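Cyclodipeptide synthase, BtCDPS (Bacillus thermoamylovorans, PDB 6ZTU) probably acts as an aminoacyltransferase that joins two aminoacyl groups into a cyclic dipeptide. Local coordinates at residues 203-206 against 207-210; 148-151 against 152-156; 110-113 against 114-117. One frame throughout, in Å; residues are numbered along the deposited sequence.

Interaction 1 of 3, residues 203-206 against 207-210; sequences PWKL and GEKI
E208 N bonds to W204 O and I210 N to L206 O (2.8 Å), as the chain enters the helix with W204 at its N-cap position. With chi1 at 179°, CG of W204 swings away from its own amide nitrogen, and the indole lies along the first turn. G207 CA then sits over one face, 3.4 Å from the centroid of the six-membered ring, a CH-pi contact. Glycine suits this place, since a beta carbon would run into the ring at CE3. CH2 of the indole goes on to touch CD1 of I210 at 3.9 Å, and this methyl also meets L206 CG. Were W204 an alanine, G207 CA would probably lose the ring it lies on, and a gap would be likely to open toward F184 and Y225. On the exposed side K205, bent at chi2, brings NZ to within 3.3 Å of E208 OE1, a salt bridge with a weak hydrogen bond. K209 NZ lies 3.9 Å from K205 NZ, a like-charge approach that the carboxylate probably eases. This is the start of the connecting helix in a beta-alpha-beta unit, strand 196-200, helix 205-211, strand 223-229.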
# COMPACT_ATOMS: atom_id res chain seq x y z
N PRO A 203 4.60 3.53 9.61
CA PRO A 203 4.22 4.92 9.35
C PRO A 203 4.48 5.29 7.90
O PRO A 203 5.30 4.69 7.21
CB PRO A 203 5.12 5.73 10.30
CG PRO A 203 5.62 4.76 11.30
CD PRO A 203 5.66 3.42 10.63
N TRP A 204 3.76 6.31 7.45
CA TRP A 204 3.93 6.86 6.10
C TRP A 204 4.45 8.29 6.24
O TRP A 204 3.66 9.23 6.45
CB TRP A 204 2.61 6.78 5.34
CG TRP A 204 2.65 7.34 3.94
CD1 TRP A 204 3.70 7.30 3.06
CD2 TRP A 204 1.59 8.03 3.28
NE1 TRP A 204 3.34 7.93 1.88
CE2 TRP A 204 2.06 8.39 2.00
CE3 TRP A 204 0.28 8.38 3.65
CZ2 TRP A 204 1.27 9.09 1.09
CZ3 TRP A 204 -0.50 9.06 2.74
CH2 TRP A 204 0.00 9.42 1.48
N LYS A 205 5.77 8.46 6.11
CA LYS A 205 6.42 9.75 6.36
C LYS A 205 5.93 10.82 5.39
O LYS A 205 5.68 11.96 5.79
CB LYS A 205 7.94 9.59 6.25
CG LYS A 205 8.76 10.81 6.63
CD LYS A 205 8.11 11.62 7.76
CE LYS A 205 8.66 13.04 7.80
NZ LYS A 205 7.67 14.00 8.36
N LEU A 206 5.82 10.49 4.10
CA LEU A 206 5.30 11.45 3.14
C LEU A 206 3.87 11.84 3.50
O LEU A 206 3.48 13.00 3.33
CB LEU A 206 5.36 10.87 1.73
CG LEU A 206 4.64 11.62 0.62
CD1 LEU A 206 5.07 13.08 0.55
CD2 LEU A 206 4.92 10.91 -0.70
N GLY A 207 3.09 10.89 4.02
CA GLY A 207 1.75 11.22 4.46
C GLY A 207 1.75 12.26 5.57
O GLY A 207 0.89 13.14 5.59
N GLU A 208 2.71 12.16 6.49
CA GLU A 208 2.83 13.17 7.53
C GLU A 208 3.06 14.55 6.92
O GLU A 208 2.46 15.54 7.36
CB GLU A 208 3.97 12.81 8.48
CG GLU A 208 3.74 11.53 9.26
CD GLU A 208 4.95 11.09 10.07
OE1 GLU A 208 5.88 11.91 10.23
OE2 GLU A 208 4.96 9.93 10.55
N LYS A 209 3.91 14.63 5.90
CA LYS A 209 4.17 15.91 5.27
C LYS A 209 2.95 16.41 4.51
O LYS A 209 2.64 17.60 4.54
CB LYS A 209 5.37 15.81 4.33
CG LYS A 209 6.64 15.37 5.03
CD LYS A 209 7.84 15.70 4.17
CE LYS A 209 9.14 15.39 4.90
NZ LYS A 209 9.41 13.93 4.84
N ILE A 210 2.26 15.51 3.80
CA ILE A 210 1.02 15.90 3.13
C ILE A 210 0.02 16.45 4.14
O ILE A 210 -0.63 17.47 3.88
CB ILE A 210 0.46 14.69 2.36
CG1 ILE A 210 1.40 14.35 1.19
CG2 ILE A 210 -0.94 14.98 1.84
CD1 ILE A 210 1.05 13.06 0.46

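Interaction 2 of 3, residues 148-151 against 152-156; sequences HDAL and SSRAK
S152 gives its backbone N to H148 O at 2.8 Å, and its CB lies obliquely beside the imidazole of H148. Its hydroxyl makes a weak, long bond to D149 O. S153 grips that same carbonyl oxygen twice: its N and its OG, at 3.0 and 3.1 Å from D149 O, arrive from opposite faces of the carbonyl plane. The side-chain bond is possible because, with chi1 at 63°, the hydroxyl is turned back toward the preceding turn; a serine, short and hydroxylated, suits this second donor. These are turns of helix 137-157, an amphipathic helix whose inner side, through A150 and L151, packs on helices 68-74 and 167-191. R154 follows, its backbone N held weakly to A150 O, but its side chain, stretched straight as far as NE, lies along the helix so that NH1 donates to A150 O at 3.1 Å. That bond is fairly straight (160°) and lies in the guanidinium plane, though it meets the carbonyl well to the side, at a C=O...N angle of 110°. The small side chain of A150 is consistent with so close an approach, A150 CB lying 3.7 Å from R154 NH1, while NH2 bonds to P35 O. A155 N binds L151 O at 2.8 Å. Last, K156 curls its exposed chain back, NZ reaching S152 O at 3.2 Å from above the carbonyl plane, on the face opposite to K156 N.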
# COMPACT_ATOMS: atom_id res chain seq x y z
N HIS A 148 13.74 4.59 -1.85
CA HIS A 148 14.87 4.10 -1.08
C HIS A 148 14.43 3.13 0.01
O HIS A 148 15.04 2.08 0.21
CB HIS A 148 15.62 5.29 -0.47
CG HIS A 148 16.98 4.95 0.06
ND1 HIS A 148 17.16 4.28 1.25
CD2 HIS A 148 18.21 5.16 -0.45
CE1 HIS A 148 18.45 4.10 1.46
NE2 HIS A 148 19.11 4.63 0.44
N ASP A 149 13.35 3.47 0.72
CA ASP A 149 12.81 2.58 1.75
C ASP A 149 12.45 1.23 1.16
O ASP A 149 12.75 0.17 1.74
CB ASP A 149 11.57 3.19 2.40
CG ASP A 149 11.86 4.40 3.25
OD1 ASP A 149 13.05 4.69 3.53
OD2 ASP A 149 10.88 5.07 3.63
N ALA A 150 11.75 1.24 0.02
CA ALA A 150 11.32 0.00 -0.62
C ALA A 150 12.51 -0.86 -1.02
O ALA A 150 12.47 -2.08 -0.87
CB ALA A 150 10.45 0.32 -1.84
N LEU A 151 13.57 -0.24 -1.54
CA LEU A 151 14.73 -1.01 -1.99
C LEU A 151 15.57 -1.48 -0.81
O LEU A 151 16.04 -2.62 -0.80
CB LEU A 151 15.59 -0.18 -2.94
CG LEU A 151 14.99 0.12 -4.32
CD1 LEU A 151 15.93 0.97 -5.15
CD2 LEU A 151 14.63 -1.17 -5.07
N SER A 152 15.75 -0.62 0.20
CA SER A 152 16.57 -0.99 1.35
C SER A 152 15.96 -2.16 2.12
O SER A 152 16.66 -3.09 2.52
CB SER A 152 16.78 0.23 2.25
OG SER A 152 15.83 0.25 3.29
N SER A 153 14.63 -2.15 2.31
CA SER A 153 14.03 -3.22 3.09
C SER A 153 14.07 -4.55 2.34
O SER A 153 14.17 -5.61 2.97
CB SER A 153 12.60 -2.87 3.49
OG SER A 153 11.75 -2.72 2.37
N ARG A 154 14.03 -4.52 1.01
CA ARG A 154 14.10 -5.76 0.26
C ARG A 154 15.52 -6.20 -0.02
O ARG A 154 15.75 -7.40 -0.23
CB ARG A 154 13.31 -5.63 -1.04
CG ARG A 154 11.82 -5.67 -0.77
CD ARG A 154 11.03 -5.07 -1.89
NE ARG A 154 9.60 -5.10 -1.58
CZ ARG A 154 8.95 -4.12 -0.97
NH1 ARG A 154 9.58 -3.02 -0.60
NH2 ARG A 154 7.65 -4.24 -0.74
N ALA A 155 16.48 -5.27 -0.02
CA ALA A 155 17.88 -5.67 -0.00
C ALA A 155 18.21 -6.49 1.24
O ALA A 155 18.93 -7.49 1.16
CB ALA A 155 18.79 -4.44 -0.10
N LYS A 156 17.68 -6.09 2.40
CA LYS A 156 17.81 -6.93 3.59
C LYS A 156 17.05 -8.23 3.42
O LYS A 156 17.58 -9.32 3.67
CB LYS A 156 17.31 -6.20 4.84
CG LYS A 156 18.25 -5.16 5.45
CD LYS A 156 17.56 -3.81 5.65
CE LYS A 156 18.56 -2.67 5.81
NZ LYS A 156 19.04 -2.14 4.50

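Interaction 3 of 3, residues 110-113 against 114-117; sequences IYTF and SDFK
D115 folds its side chain back over the residues it has just left, Y111 and T112. Its CB rests 3.4 Å from T112 O, and CG, placed beside the backbone N (chi1 -70°), turns the carboxylate toward the strand. OD1 makes a weak contact with the hydroxyl of T112, OG1 to OD1 3.2 Å, in which the hydroxyl's proton is not settled on this carboxylate. OD2 takes the amide of T112, N to OD2 2.9 Å with an N-H...O angle of 160°, and is met from above the carboxylate plane; it also touches CA of Y111 and lies near the plane of that tyrosine ring, at its edge. Aspartate suits the position, having two oxygens on a short chain. D115 N binds T112 O at 3.1 Å, closing a type I beta turn from T112 to D115 as the chain leaves strand 110-112, an outermost strand of the mixed sheet. Inside it, T112 OG1 accepts from S114 N at 3.0 Å, an ST turn. Beyond the turn, F116 points the edge of its ring at the face of Y111, an offset edge-to-face pair with planes at 63°; its CE2 lies 3.7 Å from Y111 CB, and T112 O is at its edge. One water accepts from F116 N and donates to F113 O. F113 turns away to meet Y176 edge-to-face, its side chain about 4 Å from the bound (2S)-hexane-1,2-diol.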
# COMPACT_ATOMS: atom_id res chain seq x y z
N ILE A 110 -10.45 -8.11 -4.14
CA ILE A 110 -8.99 -8.07 -4.21
C ILE A 110 -8.59 -7.49 -5.56
O ILE A 110 -9.04 -7.98 -6.60
CB ILE A 110 -8.36 -9.47 -4.05
CG1 ILE A 110 -8.91 -10.18 -2.80
CG2 ILE A 110 -6.83 -9.38 -4.03
CD1 ILE A 110 -8.44 -11.63 -2.68
N TYR A 111 -7.74 -6.47 -5.54
CA TYR A 111 -7.26 -5.82 -6.76
C TYR A 111 -5.76 -5.57 -6.64
O TYR A 111 -5.22 -5.52 -5.53
CB TYR A 111 -7.97 -4.47 -7.00
CG TYR A 111 -9.46 -4.59 -6.92
CD1 TYR A 111 -10.14 -4.42 -5.72
CD2 TYR A 111 -10.20 -4.91 -8.05
CE1 TYR A 111 -11.51 -4.55 -5.65
CE2 TYR A 111 -11.57 -5.04 -7.99
CZ TYR A 111 -12.22 -4.87 -6.79
OH TYR A 111 -13.59 -5.01 -6.74
N THR A 112 -5.10 -5.44 -7.78
CA THR A 112 -3.76 -4.86 -7.81
C THR A 112 -3.86 -3.38 -8.17
O THR A 112 -4.86 -2.92 -8.73
CB THR A 112 -2.82 -5.55 -8.81
OG1 THR A 112 -3.02 -5.01 -10.13
CG2 THR A 112 -3.03 -7.06 -8.84
N PHE A 113 -2.80 -2.63 -7.85
CA PHE A 113 -2.90 -1.22 -8.22
C PHE A 113 -2.77 -0.98 -9.72
O PHE A 113 -2.84 0.17 -10.14
CB PHE A 113 -1.90 -0.35 -7.41
CG PHE A 113 -0.42 -0.68 -7.56
CD1 PHE A 113 0.23 -0.56 -8.78
CD2 PHE A 113 0.33 -1.01 -6.45
CE1 PHE A 113 1.60 -0.83 -8.90
CE2 PHE A 113 1.70 -1.27 -6.55
CZ PHE A 113 2.33 -1.17 -7.78
N SER A 114 -2.61 -2.03 -10.54
CA SER A 114 -2.66 -1.90 -11.99
C SER A 114 -4.04 -2.15 -12.58
O SER A 114 -4.19 -2.11 -13.81
CB SER A 114 -1.67 -2.87 -12.64
OG SER A 114 -0.34 -2.54 -12.28
N ASP A 115 -5.06 -2.39 -11.75
CA ASP A 115 -6.38 -2.79 -12.24
C ASP A 115 -7.29 -1.60 -12.54
O ASP A 115 -8.50 -1.80 -12.72
CB ASP A 115 -7.06 -3.70 -11.21
CG ASP A 115 -6.42 -5.07 -11.12
OD1 ASP A 115 -5.63 -5.43 -12.01
OD2 ASP A 115 -6.71 -5.79 -10.15
N PHE A 116 -6.74 -0.38 -12.60
CA PHE A 116 -7.54 0.84 -12.62
C PHE A 116 -7.11 1.79 -13.73
O PHE A 116 -7.37 2.99 -13.67
CB PHE A 116 -7.49 1.52 -11.24
CG PHE A 116 -8.11 0.67 -10.17
CD1 PHE A 116 -9.45 0.82 -9.84
CD2 PHE A 116 -7.38 -0.36 -9.57
CE1 PHE A 116 -10.05 -0.00 -8.89
CE2 PHE A 116 -7.97 -1.17 -8.61
CZ PHE A 116 -9.30 -1.01 -8.28
N LYS A 117 -6.50 1.26 -14.79
CA LYS A 117 -6.09 2.09 -15.91
C LYS A 117 -7.27 2.72 -16.65
O LYS A 117 -7.09 3.71 -17.35
CB LYS A 117 -5.24 1.26 -16.89
CG LYS A 117 -3.81 1.02 -16.39
CD LYS A 117 -3.06 0.02 -17.26
CE LYS A 117 -2.38 -1.05 -16.41
NZ LYS A 117 -2.25 -2.34 -17.16
O HOH W 1 -4.26 1.09 -12.27

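In the fold
All three contacts are local, yet each has a different setting. Interactions 1 and 2 lie on separate helices, partly buried, their nearest atoms about 6 Å apart; W204 and L206 of the first touch helix 137-157, which carries the second. Interaction 3 is a surface contact at the end of a strand, its centre about 23 Å from the centres of both others. Chemistry follows place: interaction 1 divides into an aromatic inner face and a charged outer one, interaction 2 supplements helical carbonyl bonds with side chains, and interaction 3 combines a polar turn with an aromatic pair. Interaction 3 comes nearest the bound (2S)-hexane-1,2-diol, through F113; the side chains of R154 and W204 lie about 6 and 8 Å from it.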